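Local coordinates for Lmo0135 protein (PDB 5ISU) that probably serves as the extracellular substrate-binding component of an ABC transporter, consistent with a role in peptide uptake, at residues 255-261 / 397-401. Numbering follows the deposited sequence.
Sequences ENRLSYA and LNGYI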
# COMPACT_ATOMS: atom_id res chain seq x y z
N GLU A 255 3.53 0.95 8.35
CA GLU A 255 3.50 0.61 6.92
C GLU A 255 2.09 0.80 6.36
O GLU A 255 1.85 0.53 5.18
CB GLU A 255 4.02 -0.80 6.63
CG GLU A 255 4.27 -1.06 5.14
CD GLU A 255 5.36 -2.08 4.85
OE1 GLU A 255 6.14 -1.86 3.89
OE2 GLU A 255 5.48 -3.08 5.60
N ASN A 256 1.18 1.29 7.20
CA ASN A 256 -0.23 1.47 6.83
C ASN A 256 -0.84 0.17 6.33
O ASN A 256 -1.70 0.16 5.47
CB ASN A 256 -0.40 2.59 5.80
CG ASN A 256 -0.02 3.95 6.35
OD1 ASN A 256 -0.03 4.19 7.54
ND2 ASN A 256 0.27 4.86 5.46
N ARG A 257 -0.37 -0.94 6.88
CA ARG A 257 -0.89 -2.23 6.51
C ARG A 257 -1.82 -2.77 7.59
O ARG A 257 -1.50 -2.71 8.78
CB ARG A 257 0.24 -3.23 6.29
CG ARG A 257 -0.24 -4.63 5.93
CD ARG A 257 0.91 -5.56 5.61
NE ARG A 257 0.44 -6.91 5.24
CZ ARG A 257 0.13 -7.89 6.09
NH1 ARG A 257 -0.27 -9.07 5.63
NH2 ARG A 257 0.19 -7.70 7.41
N LEU A 258 -3.00 -3.23 7.16
CA LEU A 258 -3.91 -3.91 8.05
C LEU A 258 -3.73 -5.42 7.83
O LEU A 258 -3.76 -5.90 6.71
CB LEU A 258 -5.38 -3.56 7.77
CG LEU A 258 -6.36 -4.48 8.50
CD1 LEU A 258 -6.31 -4.31 10.02
CD2 LEU A 258 -7.79 -4.33 8.00
N SER A 259 -3.51 -6.15 8.92
CA SER A 259 -3.44 -7.62 8.91
C SER A 259 -4.82 -8.02 9.42
O SER A 259 -5.25 -7.49 10.46
CB SER A 259 -2.38 -8.12 9.88
OG SER A 259 -2.42 -9.53 10.03
N TYR A 260 -5.52 -8.89 8.69
CA TYR A 260 -6.85 -9.29 9.08
C TYR A 260 -7.23 -10.69 8.63
O TYR A 260 -6.57 -11.29 7.80
CB TYR A 260 -7.87 -8.31 8.52
CG TYR A 260 -8.02 -8.32 7.02
CD1 TYR A 260 -7.06 -7.78 6.19
CD2 TYR A 260 -9.14 -8.88 6.43
CE1 TYR A 260 -7.19 -7.79 4.81
CE2 TYR A 260 -9.30 -8.88 5.04
CZ TYR A 260 -8.32 -8.34 4.24
OH TYR A 260 -8.46 -8.34 2.87
N ALA A 261 -8.32 -11.19 9.20
CA ALA A 261 -8.90 -12.47 8.83
C ALA A 261 -10.25 -12.21 8.19
O ALA A 261 -10.99 -11.37 8.65
CB ALA A 261 -9.06 -13.34 10.05
N LEU A 397 -6.37 -15.51 5.84
CA LEU A 397 -5.58 -14.44 6.41
C LEU A 397 -5.09 -13.58 5.28
O LEU A 397 -4.61 -14.09 4.27
CB LEU A 397 -4.40 -15.00 7.20
CG LEU A 397 -4.82 -15.94 8.31
CD1 LEU A 397 -3.61 -16.52 9.01
CD2 LEU A 397 -5.74 -15.22 9.30
N ASN A 398 -5.21 -12.26 5.44
CA ASN A 398 -4.78 -11.37 4.38
C ASN A 398 -4.32 -10.04 4.95
O ASN A 398 -4.29 -9.83 6.18
CB ASN A 398 -5.96 -11.16 3.42
CG ASN A 398 -5.53 -11.07 1.96
OD1 ASN A 398 -4.40 -10.69 1.62
ND2 ASN A 398 -6.44 -11.46 1.09
N GLY A 399 -3.95 -9.14 4.05
CA GLY A 399 -3.52 -7.81 4.44
C GLY A 399 -3.60 -6.84 3.30
O GLY A 399 -3.67 -7.25 2.16
N TYR A 400 -3.66 -5.56 3.62
CA TYR A 400 -3.66 -4.53 2.59
C TYR A 400 -3.11 -3.19 3.03
O TYR A 400 -3.12 -2.85 4.22
CB TYR A 400 -5.04 -4.32 1.96
CG TYR A 400 -6.24 -4.05 2.91
CD1 TYR A 400 -6.28 -2.96 3.78
CD2 TYR A 400 -7.37 -4.85 2.83
CE1 TYR A 400 -7.39 -2.73 4.60
CE2 TYR A 400 -8.47 -4.61 3.63
CZ TYR A 400 -8.49 -3.56 4.50
OH TYR A 400 -9.62 -3.37 5.26
N ILE A 401 -2.63 -2.44 2.05
CA ILE A 401 -2.13 -1.08 2.19
C ILE A 401 -2.95 -0.32 1.14
O ILE A 401 -2.61 -0.36 -0.05
CB ILE A 401 -0.63 -1.03 1.88
CG1 ILE A 401 0.15 -2.01 2.79
CG2 ILE A 401 -0.10 0.39 2.02
CD1 ILE A 401 1.59 -2.22 2.36
O HOH W 1 -6.33 -7.99 1.19
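An antiparallel strand pair in the mixed sheet of this periplasmic-binding-protein fold brings Leu258 opposite Tyr400 and Tyr260 opposite Asn398. Both are hydrogen-bonded pairs, each closed by two backbone bonds: Leu258 N to Tyr400 O (3.0 Å) and Tyr400 N to Leu258 O in one, Tyr260 N to Asn398 O and Asn398 N to Tyr260 O in the other. Strand 462-475 pairs with the far edge of 255-261, which is therefore an interior strand.

The face bearing Leu258, Tyr260, Asn398 and Tyr400 carries the aromatic contact. Both tyrosines hold CG between backbone N and carbonyl carbon (chi1 69° in Tyr260, 53° in Tyr400), which tips each ring toward the opposing strand. Tyr260 CE1 lies 3.5 Å from Tyr400 CD2, yet planes at 48° make the pair oblique rather than stacked. Leu258 runs alongside Tyr400, its CD2 3.7 Å from CZ; Phe305 O and the Tyr413 hydroxyl bind Tyr400 OH. The Asn398 amide lies alongside the Tyr260 ring, nearly parallel to it but displaced from its plane, with CB 3.8 Å from CZ.

On the other face, the extended Arg257 chain places its guanidinium over Gly399, NH1 3.7 Å from CA, while NH2 forms a salt bridge with Asp468. At the hydroxyl end of Tyr260, one water bridges the strands, 2.7 Å from Tyr260 OH and donating to Gly399 O at 2.9 Å.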